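Local coordinates for GST N-terminal domain-containing protein (Pseudomonas syringae pv. tomato, PDB 3IC8) that is of unknown function but belongs to the glutathione S-transferase-like proteins and may bind glutathione, at residues Leu20-Asn28 / Leu73-Phe82. Numbering follows the deposited sequence.
Sequences LMLGFKGVN and LEQEKASPAF
In the thioredoxin-like N-terminal domain of this GST-like protein, the C-terminal end of helix 16-25 meets the turn that leaves helix 66-76, and Lys25 bridges the two. Its chain bends at chi2 (-60°) and then runs extended, which brings NZ among three oxygens of segment 73-82. NZ donates to Lys77 O at 2.8 Å, almost straight along the carbonyl, and to Pro80 O at 2.7 Å, where it sits 22° out of the carbonyl plane. A longer salt bridge of 3.2 Å joins NZ to Glu74 OE2, with NZ lying well out of the plane of the carboxylate. That same oxygen accepts the backbone N-H of Phe82 on its syn lone pair, so one carboxylate oxygen ties the end of the turn to the ammonium group, whose charge it would partly offset. Two backbone carbonyls of the turn are thereby held from the neighbouring helix, whose own end is a Schellman motif with Gly26 at positive phi.

Beside these polar contacts, the Phe24 and Phe82 rings, tilted 27° to each other with centroids 5.1 Å apart, are so offset that they hardly overlap; Phe24 CD2 meets Phe82 CE1 at their rims. Pro80, preceded by a cis peptide bond, lays CG over one face of the Phe24 ring in a CH-pi contact, 4.0 Å from its centroid. Met21 CG lies 3.8 Å from Phe82 CZ, the two side chains crossing at about a right angle, and Leu22 CD2 meets Leu73 CD2.

Ser79 OG hydrogen-bonds Glu3 of the second subunit, another copy of the protein, while Phe24 packs edge-to-face with Phe183 of helix 180-193, Phe82 touches Ile180 of that helix and Leu22 reaches Leu6 of strand 4-8.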
ATOM      1  N   LEU A  20      -2.189  11.850 -15.191  1.00 22.00           N
ATOM      2  CA  LEU A  20      -1.155  10.912 -14.833  1.00 21.37           C
ATOM      3  C   LEU A  20       0.148  11.326 -15.431  1.00 21.20           C
ATOM      4  O   LEU A  20       1.165  11.142 -14.851  1.00 22.20           O
ATOM      5  CB  LEU A  20      -1.516   9.485 -15.199  1.00 20.86           C
ATOM      6  CG  LEU A  20      -2.678   8.912 -14.425  1.00 21.13           C
ATOM      7  CD1 LEU A  20      -3.288   7.758 -15.099  1.00 19.19           C
ATOM      8  CD2 LEU A  20      -2.351   8.590 -13.032  1.00 19.42           C
HETATM    9  N   MSE A  21       0.094  11.880 -16.618  1.00 21.03           N
HETATM   10  CA  MSE A  21       1.276  12.317 -17.298  1.00 20.84           C
HETATM   11  C   MSE A  21       1.925  13.414 -16.499  1.00 21.21           C
HETATM   12  O   MSE A  21       3.109  13.456 -16.349  1.00 21.90           O
HETATM   13  CB  MSE A  21       0.948  12.790 -18.700  1.00 20.00           C
HETATM   14  CG  MSE A  21       0.827  11.715 -19.742  1.00 20.00           C
HETATM   15 SE   MSE A  21      -0.073  12.200 -21.347  1.00 20.00          SE
HETATM   16  CE  MSE A  21       1.075  13.472 -22.030  1.00 20.00           C
ATOM     17  N   LEU A  22       1.118  14.295 -15.963  1.00 21.16           N
ATOM     18  CA  LEU A  22       1.618  15.310 -15.086  1.00 20.83           C
ATOM     19  C   LEU A  22       2.199  14.735 -13.823  1.00 20.73           C
ATOM     20  O   LEU A  22       3.149  15.229 -13.325  1.00 21.06           O
ATOM     21  CB  LEU A  22       0.575  16.376 -14.827  1.00 20.83           C
ATOM     22  CG  LEU A  22       0.270  17.196 -16.064  1.00 19.74           C
ATOM     23  CD1 LEU A  22      -0.941  18.014 -15.906  1.00 18.51           C
ATOM     24  CD2 LEU A  22       1.373  18.033 -16.432  1.00 15.27           C
ATOM     25  N   GLY A  23       1.613  13.684 -13.306  1.00 20.89           N
ATOM     26  CA  GLY A  23       2.147  13.018 -12.149  1.00 21.27           C
ATOM     27  C   GLY A  23       3.492  12.359 -12.309  1.00 22.04           C
ATOM     28  O   GLY A  23       4.314  12.434 -11.446  1.00 21.86           O
ATOM     29  N   PHE A  24       3.687  11.694 -13.427  1.00 22.02           N
ATOM     30  CA  PHE A  24       4.902  11.005 -13.741  1.00 22.22           C
ATOM     31  C   PHE A  24       6.041  11.997 -13.843  1.00 22.32           C
ATOM     32  O   PHE A  24       7.104  11.762 -13.375  1.00 21.66           O
ATOM     33  CB  PHE A  24       4.659  10.233 -15.033  1.00 22.50           C
ATOM     34  CG  PHE A  24       5.846   9.549 -15.589  1.00 22.48           C
ATOM     35  CD1 PHE A  24       6.338   8.414 -15.025  1.00 20.92           C
ATOM     36  CD2 PHE A  24       6.432  10.017 -16.702  1.00 21.75           C
ATOM     37  CE1 PHE A  24       7.370   7.809 -15.543  1.00 19.43           C
ATOM     38  CE2 PHE A  24       7.481   9.388 -17.213  1.00 22.35           C
ATOM     39  CZ  PHE A  24       7.941   8.287 -16.639  1.00 22.57           C
ATOM     40  N   LYS A  25       5.773  13.126 -14.445  1.00 22.93           N
ATOM     41  CA  LYS A  25       6.719  14.208 -14.539  1.00 24.07           C
ATOM     42  C   LYS A  25       7.045  14.958 -13.237  1.00 25.10           C
ATOM     43  O   LYS A  25       8.043  15.605 -13.158  1.00 25.56           O
ATOM     44  CB  LYS A  25       6.321  15.173 -15.637  1.00 24.01           C
ATOM     45  CG  LYS A  25       6.558  14.663 -17.009  1.00 23.49           C
ATOM     46  CD  LYS A  25       7.977  14.352 -17.270  1.00 22.51           C
ATOM     47  CE  LYS A  25       8.157  14.048 -18.719  1.00 24.03           C
ATOM     48  NZ  LYS A  25       9.473  13.561 -19.073  1.00 19.71           N
ATOM     49  N   GLY A  26       6.213  14.854 -12.220  1.00 25.50           N
ATOM     50  CA  GLY A  26       6.425  15.578 -10.990  1.00 27.12           C
ATOM     51  C   GLY A  26       6.473  17.087 -11.076  1.00 28.07           C
ATOM     52  O   GLY A  26       7.271  17.724 -10.437  1.00 28.42           O
ATOM     53  N   VAL A  27       5.590  17.649 -11.870  1.00 28.60           N
ATOM     54  CA  VAL A  27       5.607  19.038 -12.191  1.00 28.77           C
ATOM     55  C   VAL A  27       4.446  19.674 -11.500  1.00 29.12           C
ATOM     56  O   VAL A  27       3.528  19.021 -11.140  1.00 29.58           O
ATOM     57  CB  VAL A  27       5.430  19.241 -13.679  1.00 29.41           C
ATOM     58  CG1 VAL A  27       6.733  19.200 -14.370  1.00 28.02           C
ATOM     59  CG2 VAL A  27       4.518  18.207 -14.231  1.00 28.65           C
ATOM     60  N   ASN A  28       4.512  20.967 -11.310  1.00 28.81           N
ATOM     61  CA  ASN A  28       3.437  21.686 -10.716  1.00 28.84           C
ATOM     62  C   ASN A  28       2.692  22.352 -11.832  1.00 28.39           C
ATOM     63  O   ASN A  28       3.282  22.885 -12.721  1.00 28.53           O
ATOM     64  CB  ASN A  28       3.981  22.701  -9.736  1.00 29.15           C
ATOM     65  CG  ASN A  28       4.452  22.076  -8.464  1.00 30.95           C
ATOM     66  OD1 ASN A  28       3.896  22.299  -7.421  1.00 33.64           O
ATOM     67  ND2 ASN A  28       5.488  21.288  -8.548  1.00 33.02           N
ATOM     68  N   LEU A  73       6.152  18.063 -22.713  1.00 24.98           N
ATOM     69  CA  LEU A  73       6.524  17.767 -21.352  1.00 24.84           C
ATOM     70  C   LEU A  73       7.940  17.260 -21.234  1.00 24.88           C
ATOM     71  O   LEU A  73       8.652  17.612 -20.341  1.00 24.30           O
ATOM     72  CB  LEU A  73       5.578  16.745 -20.763  1.00 24.25           C
ATOM     73  CG  LEU A  73       4.205  17.245 -20.354  1.00 25.45           C
ATOM     74  CD1 LEU A  73       3.402  16.175 -19.712  1.00 23.58           C
ATOM     75  CD2 LEU A  73       4.269  18.473 -19.493  1.00 23.48           C
ATOM     76  N   GLU A  74       8.314  16.411 -22.166  1.00 24.91           N
ATOM     77  CA  GLU A  74       9.608  15.811 -22.223  1.00 25.26           C
ATOM     78  C   GLU A  74      10.649  16.884 -22.391  1.00 25.80           C
ATOM     79  O   GLU A  74      11.716  16.786 -21.865  1.00 26.17           O
ATOM     80  CB  GLU A  74       9.651  14.797 -23.362  1.00 24.50           C
ATOM     81  CG  GLU A  74      10.891  13.989 -23.429  1.00 24.84           C
ATOM     82  CD  GLU A  74      10.730  12.613 -22.867  1.00 26.89           C
ATOM     83  OE1 GLU A  74      11.428  11.698 -23.298  1.00 26.18           O
ATOM     84  OE2 GLU A  74       9.902  12.440 -21.988  1.00 24.05           O
ATOM     85  N   GLN A  75      10.328  17.894 -23.169  1.00 26.65           N
ATOM     86  CA  GLN A  75      11.156  19.059 -23.289  1.00 28.18           C
ATOM     87  C   GLN A  75      11.249  19.854 -21.986  1.00 28.42           C
ATOM     88  O   GLN A  75      12.315  20.266 -21.598  1.00 29.47           O
ATOM     89  CB  GLN A  75      10.662  19.924 -24.444  1.00 28.33           C
ATOM     90  CG  GLN A  75      11.161  21.335 -24.462  1.00 29.40           C
ATOM     91  CD  GLN A  75      10.492  22.172 -25.513  1.00 31.16           C
ATOM     92  OE1 GLN A  75      10.458  23.380 -25.422  1.00 30.37           O
ATOM     93  NE2 GLN A  75       9.956  21.527 -26.517  1.00 31.95           N
ATOM     94  N   GLU A  76      10.136  20.068 -21.309  1.00 28.77           N
ATOM     95  CA  GLU A  76      10.173  20.756 -20.038  1.00 28.52           C
ATOM     96  C   GLU A  76      10.898  20.036 -18.933  1.00 28.17           C
ATOM     97  O   GLU A  76      11.714  20.614 -18.292  1.00 28.27           O
ATOM     98  CB  GLU A  76       8.769  21.095 -19.587  1.00 28.63           C
ATOM     99  CG  GLU A  76       8.681  22.050 -18.430  1.00 30.23           C
ATOM    100  CD  GLU A  76       8.845  23.483 -18.826  1.00 31.92           C
ATOM    101  OE1 GLU A  76       8.652  24.347 -17.985  1.00 34.62           O
ATOM    102  OE2 GLU A  76       9.181  23.769 -19.963  1.00 33.39           O
ATOM    103  N   LYS A  77      10.600  18.779 -18.697  1.00 27.94           N
ATOM    104  CA  LYS A  77      11.387  17.994 -17.765  1.00 27.31           C
ATOM    105  C   LYS A  77      11.800  16.679 -18.397  1.00 27.16           C
ATOM    106  O   LYS A  77      10.997  15.817 -18.602  1.00 26.88           O
ATOM    107  CB  LYS A  77      10.573  17.744 -16.515  1.00 27.23           C
ATOM    108  CG  LYS A  77      11.292  17.095 -15.418  1.00 28.23           C
ATOM    109  CD  LYS A  77      10.877  17.662 -14.110  1.00 30.34           C
ATOM    110  CE  LYS A  77      10.397  16.596 -13.188  1.00 32.45           C
ATOM    111  NZ  LYS A  77      11.472  16.058 -12.363  1.00 34.41           N
ATOM    112  N   ALA A  78      13.069  16.528 -18.699  1.00 26.75           N
ATOM    113  CA  ALA A  78      13.535  15.367 -19.420  1.00 26.46           C
ATOM    114  C   ALA A  78      13.374  14.042 -18.735  1.00 25.88           C
ATOM    115  O   ALA A  78      13.092  13.075 -19.361  1.00 26.15           O
ATOM    116  CB  ALA A  78      14.940  15.550 -19.821  1.00 26.25           C
ATOM    117  N   SER A  79      13.607  14.001 -17.447  1.00 25.75           N
ATOM    118  CA  SER A  79      13.583  12.771 -16.706  1.00 25.36           C
ATOM    119  C   SER A  79      12.633  12.927 -15.554  1.00 24.60           C
ATOM    120  O   SER A  79      12.565  13.978 -14.984  1.00 25.16           O
ATOM    121  CB  SER A  79      14.983  12.480 -16.206  1.00 25.40           C
ATOM    122  OG  SER A  79      15.013  11.375 -15.347  1.00 28.07           O
ATOM    123  N   PRO A  80      11.879  11.898 -15.221  1.00 23.84           N
ATOM    124  CA  PRO A  80      11.892  10.626 -15.917  1.00 23.45           C
ATOM    125  C   PRO A  80      11.285  10.727 -17.294  1.00 22.99           C
ATOM    126  O   PRO A  80      10.464  11.545 -17.528  1.00 22.89           O
ATOM    127  CB  PRO A  80      11.017   9.765 -15.033  1.00 23.28           C
ATOM    128  CG  PRO A  80      10.126  10.656 -14.433  1.00 22.57           C
ATOM    129  CD  PRO A  80      10.818  11.932 -14.223  1.00 23.40           C
ATOM    130  N   ALA A  81      11.699   9.869 -18.196  1.00 22.90           N
ATOM    131  CA  ALA A  81      11.365  10.023 -19.586  1.00 23.13           C
ATOM    132  C   ALA A  81      10.195   9.218 -20.054  1.00 23.16           C
ATOM    133  O   ALA A  81      10.072   8.058 -19.775  1.00 23.71           O
ATOM    134  CB  ALA A  81      12.546   9.736 -20.437  1.00 23.20           C
ATOM    135  N   PHE A  82       9.340   9.889 -20.785  1.00 22.52           N
ATOM    136  CA  PHE A  82       8.300   9.273 -21.557  1.00 22.45           C
ATOM    137  C   PHE A  82       8.867   8.404 -22.643  1.00 23.01           C
ATOM    138  O   PHE A  82       8.323   7.392 -22.935  1.00 23.27           O
ATOM    139  CB  PHE A  82       7.396  10.313 -22.174  1.00 22.48           C
ATOM    140  CG  PHE A  82       6.399  10.874 -21.242  1.00 21.20           C
ATOM    141  CD1 PHE A  82       5.723  10.080 -20.391  1.00 21.45           C
ATOM    142  CD2 PHE A  82       6.157  12.200 -21.212  1.00 20.09           C
ATOM    143  CE1 PHE A  82       4.835  10.605 -19.565  1.00 19.45           C
ATOM    144  CE2 PHE A  82       5.271  12.697 -20.383  1.00 18.21           C
ATOM    145  CZ  PHE A  82       4.622  11.908 -19.562  1.00 19.94           C
TER